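Local atomic coordinates of aminotransferase, classes I and II (PDB entry 3H14), a protein that probably transfers amino groups between amino acids and 2-oxo acids, such as L-aspartate and 2-oxoglutarate, with pyridoxal 5'-phosphate as cofactor. Residues Pro41-Pro46 and Tyr231-Gly236; Pro98-Gly103 and Ile225-Lys230; Asn172-Met177 and Tyr315-Val320; Val340-Gly345 and Gly355-Ser360. One frame throughout, in Å; residues are numbered along the deposited sequence. Where two conformers were deposited one is given.

Interaction 1 (Pro41-Pro46 and Tyr231-Gly236); sequences PGTGAP and YFSMTG
Ser233 turns its OG anti to its own backbone N (chi1 -162°), and Thr43 tucks its OG1 between its N and carbonyl carbon (chi1 49°). The two hydroxyls thereby close to 2.6 Å between Thr43 OG1 and Ser233 OG. Ser233 OG also donates to Gly44 O at 2.9 Å, approaching from above the carbonyl plane. Ser233, with a positive phi (62°), points its side chain toward Pro41-Pro46. Beside it, Ala45 CB rests on CG of Met234, a selenomethionine in this crystal, at 3.9 Å. Pro46 puts its CD 3.4 Å from Phe232 O and stands at the N-cap of helix 47-57. At the other end Pro41 CD lies 3.5 Å from Thr235 OG1, whose hydrogen bond goes to Ser229 O. A water links Thr43 O to Thr235 N. The contact joins the loop ahead of helix 47-57 to the loop between strands 223-227 and 240-243. Helices 265-274 and 278-302 border it. One serine hydroxyl thus meets a side chain and a main chain of the facing loop, so its polar end is well engaged and its rotation is probably fixed.

Interaction 2 (Pro98-Gly103 and Ile225-Lys230); sequences PGSSGG and INSFSK
Ser100, in the first turn of helix 100-111, faces Ile225 and Asn226 near the end of strand 223-227. This strand belongs to the seven-stranded mixed sheet of the large domain, in the fold of the pyridoxal-phosphate-dependent aminotransferases. In relatives the start of the corresponding helix faces the cofactor phosphate. Gly99 is the N-cap, and Gly103 N bonds back to Gly99 O. Ser100 was deposited in two conformers, and its contacts here are those of one of them. Ile225 sets its two branches against the first helical turn. Its CG2 lies anti to the backbone N and, in that conformer, comes 3.5 Å from Ser100 OG. Its other branch, with chi1 -50° and chi2 -54°, sends CD1 to 3.9 Å from Gly103 O. Gly103 suits this close approach, since a beta carbon there would be tight against Ile225 CG2. Cutting Ile225 back to an alanine removes both branches and is likely to open a gap between the strand and the first helical turn. Farther along, Phe104 and Ala107 of the same helix also touch Ile225. Ser100 OG donates a weak hydrogen bond to Asn226 O (3.2 Å), a doubtful link because the serine has a second conformer. The CB of Asn226 is directed away from the helix, and its OD1 accepts from Ser227 N at 2.8 Å, in the carbonyl plane. Ser227 OG, anti to its backbone N, pairs with Ser229 OG at 2.7 Å. A water sits between the segments, accepting from Ser100 N at 2.9 Å and lying 2.6 Å from Ser227 OG.

Interaction 3 (Asn172-Met177 and Tyr315-Val320); sequences NPTGTM and YVYADV
Asn172 lays its amide over one face of the Tyr315 ring. CG is anti to the backbone N (chi1 177°), which sets OD1 3.9 Å above the ring plane, offset toward the rim. The amide and the ring are 20° from parallel, and Asn172 CG comes 3.7 Å from Tyr315 CE2. Arg358 NH1 donates to Asn172 OD1 and probably fixes the turn of the amide. Pro173 follows through a cis peptide bond. Its O lies 3.2 Å from Tyr315 CB, buried and with no hydrogen-bonding partner in the model. Its ring runs alongside Tyr317 and makes an off-centre CH-pi contact, with CG 4.1 Å from the Tyr317 ring centroid. This is the Asn-Pro-Thr-Gly turn familiar in this aminotransferase family. Here it sets the loop after strand 164-168 of the larger sheet against strand 315-319, an outer strand of the four-stranded sheet. With a leucine in place of Tyr315, the Asn172 amide is likely to lose the flat ring it lies over, and the Tyr203 hydroxyl its bonded partner. Thr174 brings CG2 to 3.8 Å from Tyr317 CD2. A water accepts from Tyr317 N and donates to Thr174 O at 2.7 Å, joining the two backbones. The Tyr317 hydroxyl reaches on to Thr356 OG1. Gly175 has a positive phi, and its backbone bonds to Gly312.

Interaction 4 (Val340-Gly345 and Gly355-Ser360); sequences VAVTPG and GTLRFS
Thr343 and Arg358 form an antiparallel hydrogen-bonded pair. Arg358 N donates to Thr343 O at 2.9 Å, with an N-H...O angle of 175°. The return bond, Thr343 N to Arg358 O, is longer at 3.2 Å and lies in the carbonyl plane. Gly345 N adds a more bent bond to Thr356 O. A beta carbon on Gly345 would clash with Thr356 OG1, which already stands 3.3 Å from Gly345 CA and is hydrogen-bonded to Tyr317 OH. Val342 spreads its two methyls, CG2 against Leu357 CD2 at 3.8 Å and CG1 against Phe359 CE1 at the same distance. These residues form a beta hairpin of strands 340-344 and 356-360, the central pair of the four-stranded sheet. Thr343 and Arg358 send their side chains to the same face and run side by side. A water joins them: it accepts from Thr343 OG1 and, in the guanidinium plane, from Arg358 NE at 2.8 Å, and it donates to Arg358 O. The Arg358 chain is extended until a bend at chi3 (71°), which turns the guanidinium so that NE meets the water. Its NH1 reaches Asn172 and its NH2 makes a weak bond to Glu37 O, so main-chain and side-chain oxygens share in holding the group. Behind the apolar side chains, Ala331 of helix 327-338 touches Val342, and Ile334 touches Leu357. Phe304 meets the Phe359 ring edge-to-face.

How the interactions relate
From the N terminus, Pro41-Pro46 waits longest along the chain for a partner before interaction 1 closes at Tyr231-Gly236. Interaction 2 opens and closes within that loop, at 98-103 and 225-230, and the two touch where Met234 N meets Phe228 O. Asn172-Met177 also begins inside both loops but finds its partner only at 315-320, so interaction 3 crosses interactions 1 and 2. It ties the loop after strand 164-168 of the seven-stranded sheet to the four-stranded sheet. Interaction 4 then closes a short hairpin, in series after the others. Interactions 3 and 4 meet through neighbouring strands 315-319 and 356-360, with centres about 9 Å apart.

Interaction 1 (Pro41-Pro46 and Tyr231-Gly236)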
# COMPACT_ATOMS: atom_id res chain seq x y z
N PRO A 41 -0.42 5.71 -8.44
CA PRO A 41 -1.03 6.91 -8.97
C PRO A 41 -1.03 6.98 -10.50
O PRO A 41 -0.15 6.41 -11.16
CB PRO A 41 -0.17 8.03 -8.39
CG PRO A 41 0.42 7.45 -7.19
CD PRO A 41 0.66 6.03 -7.48
N GLY A 42 -2.03 7.67 -11.05
CA GLY A 42 -2.07 7.93 -12.47
C GLY A 42 -1.02 8.97 -12.85
O GLY A 42 -0.62 9.07 -14.01
N THR A 43 -0.53 9.74 -11.89
CA THR A 43 0.37 10.84 -12.18
C THR A 43 1.83 10.44 -12.00
O THR A 43 2.14 9.46 -11.35
CB THR A 43 0.05 12.04 -11.30
OG1 THR A 43 -0.07 11.62 -9.94
CG2 THR A 43 -1.28 12.68 -11.77
N GLY A 44 2.70 11.18 -12.65
CA GLY A 44 4.13 11.07 -12.40
C GLY A 44 4.59 12.00 -11.29
O GLY A 44 3.80 12.65 -10.61
N ALA A 45 5.91 12.08 -11.14
CA ALA A 45 6.51 12.96 -10.14
C ALA A 45 6.05 14.40 -10.32
O ALA A 45 5.88 14.89 -11.46
CB ALA A 45 8.02 12.88 -10.19
N PRO A 46 5.85 15.11 -9.21
CA PRO A 46 5.40 16.48 -9.32
C PRO A 46 6.41 17.38 -10.05
O PRO A 46 7.61 17.10 -10.06
CB PRO A 46 5.20 16.90 -7.88
CG PRO A 46 6.06 15.97 -7.09
CD PRO A 46 6.08 14.70 -7.82
N TYR A 231 1.12 9.32 -2.20
CA TYR A 231 0.79 10.74 -2.10
C TYR A 231 1.84 11.60 -2.82
O TYR A 231 1.51 12.59 -3.48
CB TYR A 231 0.75 11.19 -0.66
CG TYR A 231 0.50 12.66 -0.53
CD1 TYR A 231 -0.78 13.20 -0.82
CD2 TYR A 231 1.51 13.53 -0.19
CE1 TYR A 231 -1.01 14.58 -0.73
CE2 TYR A 231 1.27 14.89 -0.07
CZ TYR A 231 0.01 15.40 -0.34
OH TYR A 231 -0.16 16.76 -0.24
N PHE A 232 3.10 11.23 -2.70
CA PHE A 232 4.16 12.04 -3.35
C PHE A 232 4.36 11.73 -4.82
O PHE A 232 5.12 12.42 -5.48
CB PHE A 232 5.45 11.97 -2.56
CG PHE A 232 5.30 12.56 -1.22
CD1 PHE A 232 5.28 13.94 -1.05
CD2 PHE A 232 5.12 11.74 -0.11
CE1 PHE A 232 5.10 14.51 0.19
CE2 PHE A 232 4.97 12.28 1.13
CZ PHE A 232 4.95 13.70 1.29
N SER A 233 3.65 10.70 -5.32
CA SER A 233 3.49 10.44 -6.75
C SER A 233 4.80 10.14 -7.46
O SER A 233 4.94 10.48 -8.63
CB SER A 233 2.77 11.62 -7.43
OG SER A 233 2.23 11.23 -8.70
N MSE A 234 5.74 9.47 -6.79
CA MSE A 234 7.00 9.08 -7.39
C MSE A 234 7.18 7.57 -7.49
O MSE A 234 8.25 7.02 -7.23
CB MSE A 234 8.16 9.71 -6.61
CG MSE A 234 8.13 11.18 -6.69
SE MSE A 234 9.54 12.01 -5.66
CE MSE A 234 11.03 11.19 -6.58
N THR A 235 6.11 6.87 -7.89
CA THR A 235 6.23 5.48 -8.24
C THR A 235 7.28 5.35 -9.33
O THR A 235 7.32 6.14 -10.26
CB THR A 235 4.85 4.88 -8.73
OG1 THR A 235 3.96 4.77 -7.60
CG2 THR A 235 5.05 3.52 -9.40
N GLY A 236 8.16 4.39 -9.19
CA GLY A 236 9.19 4.13 -10.19
C GLY A 236 10.55 4.71 -9.82
O GLY A 236 11.55 4.37 -10.43
O HOH W 1 3.54 7.92 -9.28

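Interaction 2 (Pro98-Gly103 and Ile225-Lys230)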
# COMPACT_ATOMS: atom_id res chain seq x y z
N PRO A 98 15.50 2.66 -0.45
CA PRO A 98 15.14 2.60 -1.87
C PRO A 98 13.62 2.35 -2.13
O PRO A 98 13.25 1.75 -3.13
CB PRO A 98 15.99 1.46 -2.40
CG PRO A 98 16.36 0.63 -1.20
CD PRO A 98 16.26 1.49 0.01
N GLY A 99 12.74 2.86 -1.29
CA GLY A 99 11.32 2.59 -1.48
C GLY A 99 10.80 1.71 -0.38
O GLY A 99 11.48 1.44 0.60
N SER A 100 9.58 1.22 -0.55
CA SER A 100 9.05 0.41 0.53
C SER A 100 9.60 -1.01 0.54
O SER A 100 9.76 -1.57 1.63
CB SER A 100 7.54 0.49 0.62
OG SER A 100 7.24 1.56 1.51
N SER A 101 9.97 -1.57 -0.61
CA SER A 101 10.59 -2.90 -0.67
C SER A 101 11.84 -2.90 0.20
O SER A 101 12.08 -3.83 0.97
CB SER A 101 10.98 -3.26 -2.12
OG SER A 101 11.36 -4.63 -2.28
N GLY A 102 12.64 -1.84 0.06
CA GLY A 102 13.86 -1.63 0.83
C GLY A 102 13.58 -1.47 2.30
O GLY A 102 14.33 -1.94 3.14
N GLY A 103 12.51 -0.76 2.63
CA GLY A 103 12.12 -0.59 4.02
C GLY A 103 11.72 -1.91 4.63
O GLY A 103 12.11 -2.24 5.76
N ILE A 225 7.14 2.39 8.15
CA ILE A 225 7.59 2.22 6.76
C ILE A 225 6.77 3.18 5.88
O ILE A 225 5.56 3.24 6.01
CB ILE A 225 7.44 0.74 6.25
CG1 ILE A 225 8.06 -0.28 7.23
CG2 ILE A 225 7.96 0.59 4.78
CD1 ILE A 225 9.51 -0.03 7.62
N ASN A 226 7.46 3.95 5.04
CA ASN A 226 6.79 4.85 4.13
C ASN A 226 7.53 4.92 2.78
O ASN A 226 8.55 4.27 2.55
CB ASN A 226 6.63 6.23 4.74
CG ASN A 226 5.26 6.86 4.44
OD1 ASN A 226 4.81 6.93 3.28
ND2 ASN A 226 4.62 7.38 5.50
N SER A 227 6.96 5.70 1.89
CA SER A 227 7.39 5.72 0.50
C SER A 227 6.96 7.05 -0.12
O SER A 227 5.99 7.68 0.34
CB SER A 227 6.72 4.58 -0.26
OG SER A 227 7.16 4.51 -1.63
N PHE A 228 7.67 7.43 -1.18
CA PHE A 228 7.27 8.57 -2.01
C PHE A 228 6.41 8.15 -3.20
O PHE A 228 6.09 8.98 -4.05
CB PHE A 228 8.51 9.33 -2.49
CG PHE A 228 9.22 10.02 -1.38
CD1 PHE A 228 8.78 11.26 -0.95
CD2 PHE A 228 10.28 9.43 -0.71
CE1 PHE A 228 9.38 11.92 0.06
CE2 PHE A 228 10.92 10.09 0.34
CZ PHE A 228 10.46 11.32 0.74
N SER A 229 6.00 6.88 -3.22
CA SER A 229 5.36 6.29 -4.38
C SER A 229 3.87 6.64 -4.55
O SER A 229 3.35 6.47 -5.65
CB SER A 229 5.52 4.77 -4.37
OG SER A 229 4.93 4.21 -3.20
N LYS A 230 3.22 7.11 -3.48
CA LYS A 230 1.76 7.28 -3.46
C LYS A 230 1.31 8.75 -3.39
O LYS A 230 1.10 9.36 -4.42
CB LYS A 230 1.12 6.44 -2.34
CG LYS A 230 1.57 4.98 -2.32
CD LYS A 230 1.16 4.17 -3.58
CE LYS A 230 1.65 2.73 -3.41
NZ LYS A 230 1.65 1.86 -4.59
O HOH W 2 10.69 2.40 3.13
O HOH W 3 8.01 2.30 -2.80

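Interaction 3 (Asn172-Met177 and Tyr315-Val320)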
# COMPACT_ATOMS: atom_id res chain seq x y z
N ASN A 172 -4.08 -1.44 1.62
CA ASN A 172 -4.30 -2.02 0.32
C ASN A 172 -4.72 -3.45 0.67
O ASN A 172 -3.98 -4.15 1.36
CB ASN A 172 -2.98 -2.01 -0.46
CG ASN A 172 -3.08 -2.65 -1.82
OD1 ASN A 172 -4.12 -3.16 -2.24
ND2 ASN A 172 -1.95 -2.69 -2.51
N PRO A 173 -5.87 -3.93 0.16
CA PRO A 173 -6.73 -3.43 -0.90
C PRO A 173 -8.02 -2.71 -0.52
O PRO A 173 -8.79 -2.41 -1.40
CB PRO A 173 -7.09 -4.72 -1.62
CG PRO A 173 -7.33 -5.68 -0.48
CD PRO A 173 -6.30 -5.28 0.58
N THR A 174 -8.23 -2.47 0.77
CA THR A 174 -9.53 -2.08 1.30
C THR A 174 -9.72 -0.60 1.43
O THR A 174 -10.86 -0.13 1.41
CB THR A 174 -9.76 -2.68 2.69
OG1 THR A 174 -8.76 -2.21 3.58
CG2 THR A 174 -9.74 -4.17 2.63
N GLY A 175 -8.61 0.12 1.61
CA GLY A 175 -8.62 1.50 2.00
C GLY A 175 -8.95 1.78 3.45
O GLY A 175 -8.99 2.94 3.85
N THR A 176 -9.18 0.76 4.26
CA THR A 176 -9.60 1.01 5.67
C THR A 176 -8.44 1.56 6.51
O THR A 176 -7.24 1.27 6.25
CB THR A 176 -10.25 -0.23 6.32
OG1 THR A 176 -9.30 -1.30 6.45
CG2 THR A 176 -11.43 -0.71 5.45
N MSE A 177 -8.79 2.35 7.52
CA MSE A 177 -7.83 2.98 8.38
C MSE A 177 -8.01 2.61 9.85
O MSE A 177 -9.08 2.19 10.28
CB MSE A 177 -7.90 4.48 8.19
CG MSE A 177 -7.36 4.90 6.85
SE MSE A 177 -7.84 6.71 6.34
CE MSE A 177 -6.59 7.61 7.58
N TYR A 315 -8.67 2.75 -3.38
CA TYR A 315 -9.18 1.43 -3.65
C TYR A 315 -10.60 1.27 -3.14
O TYR A 315 -10.98 1.88 -2.11
CB TYR A 315 -8.32 0.38 -2.94
CG TYR A 315 -6.86 0.42 -3.31
CD1 TYR A 315 -6.48 0.26 -4.63
CD2 TYR A 315 -5.86 0.61 -2.35
CE1 TYR A 315 -5.15 0.32 -5.00
CE2 TYR A 315 -4.52 0.65 -2.72
CZ TYR A 315 -4.18 0.50 -4.04
OH TYR A 315 -2.88 0.53 -4.47
N VAL A 316 -11.34 0.41 -3.82
CA VAL A 316 -12.61 -0.11 -3.30
C VAL A 316 -12.53 -1.62 -3.36
O VAL A 316 -12.25 -2.16 -4.41
CB VAL A 316 -13.86 0.39 -4.11
CG1 VAL A 316 -15.13 -0.22 -3.51
CG2 VAL A 316 -13.95 1.88 -4.11
N TYR A 317 -12.78 -2.28 -2.22
CA TYR A 317 -12.72 -3.70 -2.09
C TYR A 317 -14.14 -4.22 -1.92
O TYR A 317 -14.83 -3.82 -0.94
CB TYR A 317 -11.92 -4.05 -0.83
CG TYR A 317 -11.58 -5.49 -0.72
CD1 TYR A 317 -10.77 -6.09 -1.65
CD2 TYR A 317 -12.01 -6.25 0.36
CE1 TYR A 317 -10.44 -7.37 -1.56
CE2 TYR A 317 -11.66 -7.57 0.48
CZ TYR A 317 -10.87 -8.12 -0.48
OH TYR A 317 -10.48 -9.43 -0.42
N ALA A 318 -14.56 -5.04 -2.86
CA ALA A 318 -15.98 -5.43 -3.02
C ALA A 318 -16.11 -6.90 -2.82
O ALA A 318 -15.34 -7.67 -3.36
CB ALA A 318 -16.51 -5.07 -4.44
N ASP A 319 -17.17 -7.28 -2.11
CA ASP A 319 -17.57 -8.67 -2.00
C ASP A 319 -18.49 -8.95 -3.19
O ASP A 319 -19.55 -8.35 -3.30
CB ASP A 319 -18.29 -8.87 -0.65
CG ASP A 319 -18.74 -10.30 -0.42
OD1 ASP A 319 -18.84 -11.06 -1.39
OD2 ASP A 319 -19.01 -10.66 0.77
N VAL A 320 -18.09 -9.83 -4.09
CA VAL A 320 -18.81 -10.06 -5.33
C VAL A 320 -19.34 -11.50 -5.38
O VAL A 320 -19.65 -12.03 -6.44
CB VAL A 320 -17.92 -9.71 -6.57
CG1 VAL A 320 -17.55 -8.23 -6.55
CG2 VAL A 320 -16.69 -10.60 -6.68
O HOH W 4 -13.15 -0.54 0.08

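Interaction 4 (Val340-Gly345 and Gly355-Ser360)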
# COMPACT_ATOMS: atom_id res chain seq x y z
N VAL A 340 -12.76 -2.93 -19.11
CA VAL A 340 -12.32 -2.38 -17.84
C VAL A 340 -11.48 -3.42 -17.13
O VAL A 340 -11.87 -4.57 -17.05
CB VAL A 340 -13.49 -1.91 -16.92
CG1 VAL A 340 -12.95 -1.35 -15.61
CG2 VAL A 340 -14.33 -0.79 -17.59
N ALA A 341 -10.32 -2.98 -16.62
CA ALA A 341 -9.39 -3.87 -15.91
C ALA A 341 -9.57 -3.70 -14.41
O ALA A 341 -9.55 -2.61 -13.95
CB ALA A 341 -7.91 -3.58 -16.29
N VAL A 342 -9.83 -4.79 -13.72
CA VAL A 342 -9.99 -4.81 -12.28
C VAL A 342 -9.18 -5.97 -11.74
O VAL A 342 -8.80 -6.86 -12.50
CB VAL A 342 -11.48 -4.90 -11.86
CG1 VAL A 342 -12.29 -3.75 -12.52
CG2 VAL A 342 -12.05 -6.26 -12.17
N THR A 343 -8.95 -6.01 -10.43
CA THR A 343 -8.06 -7.02 -9.84
C THR A 343 -8.82 -8.05 -9.01
O THR A 343 -9.49 -7.67 -8.06
CB THR A 343 -7.05 -6.38 -8.89
OG1 THR A 343 -6.32 -5.35 -9.59
CG2 THR A 343 -6.08 -7.44 -8.37
N PRO A 344 -8.66 -9.33 -9.31
CA PRO A 344 -9.30 -10.31 -8.45
C PRO A 344 -8.75 -10.25 -7.02
O PRO A 344 -7.57 -9.90 -6.82
CB PRO A 344 -8.93 -11.64 -9.08
CG PRO A 344 -8.47 -11.35 -10.42
CD PRO A 344 -7.99 -9.96 -10.46
N GLY A 345 -9.58 -10.60 -6.04
CA GLY A 345 -9.18 -10.57 -4.66
C GLY A 345 -8.18 -11.62 -4.20
O GLY A 345 -7.60 -11.45 -3.12
N GLY A 355 -14.07 -14.64 -3.97
CA GLY A 355 -15.34 -13.89 -3.86
C GLY A 355 -15.21 -12.40 -3.73
O GLY A 355 -16.17 -11.72 -3.33
N THR A 356 -14.01 -11.85 -4.02
CA THR A 356 -13.84 -10.42 -3.88
C THR A 356 -13.10 -9.82 -5.10
O THR A 356 -12.45 -10.53 -5.85
CB THR A 356 -13.08 -10.04 -2.56
OG1 THR A 356 -11.75 -10.56 -2.61
CG2 THR A 356 -13.76 -10.66 -1.30
N LEU A 357 -13.23 -8.51 -5.24
CA LEU A 357 -12.54 -7.72 -6.26
C LEU A 357 -11.98 -6.44 -5.66
O LEU A 357 -12.58 -5.85 -4.77
CB LEU A 357 -13.51 -7.27 -7.37
CG LEU A 357 -13.94 -8.13 -8.53
CD1 LEU A 357 -14.82 -7.29 -9.44
CD2 LEU A 357 -12.78 -8.69 -9.34
N ARG A 358 -10.87 -5.95 -6.21
CA ARG A 358 -10.36 -4.63 -5.86
C ARG A 358 -10.46 -3.71 -7.08
O ARG A 358 -10.00 -4.07 -8.13
CB ARG A 358 -8.90 -4.70 -5.40
CG ARG A 358 -8.43 -3.41 -4.78
CD ARG A 358 -6.91 -3.28 -4.65
NE ARG A 358 -6.26 -3.10 -5.96
CZ ARG A 358 -4.93 -3.03 -6.11
NH1 ARG A 358 -4.14 -3.10 -5.05
NH2 ARG A 358 -4.41 -2.89 -7.31
N PHE A 359 -11.06 -2.54 -6.90
CA PHE A 359 -11.05 -1.48 -7.90
C PHE A 359 -10.04 -0.46 -7.45
O PHE A 359 -9.95 -0.17 -6.27
CB PHE A 359 -12.40 -0.77 -7.97
CG PHE A 359 -13.53 -1.66 -8.36
CD1 PHE A 359 -13.91 -1.77 -9.70
CD2 PHE A 359 -14.22 -2.40 -7.40
CE1 PHE A 359 -14.96 -2.59 -10.08
CE2 PHE A 359 -15.28 -3.22 -7.75
CZ PHE A 359 -15.66 -3.32 -9.09
N SER A 360 -9.32 0.14 -8.39
CA SER A 360 -8.47 1.28 -8.12
C SER A 360 -9.09 2.49 -8.81
O SER A 360 -9.55 2.37 -9.92
CB SER A 360 -7.04 1.04 -8.63
OG SER A 360 -6.28 2.27 -8.49
O HOH W 5 -7.51 -2.72 -8.43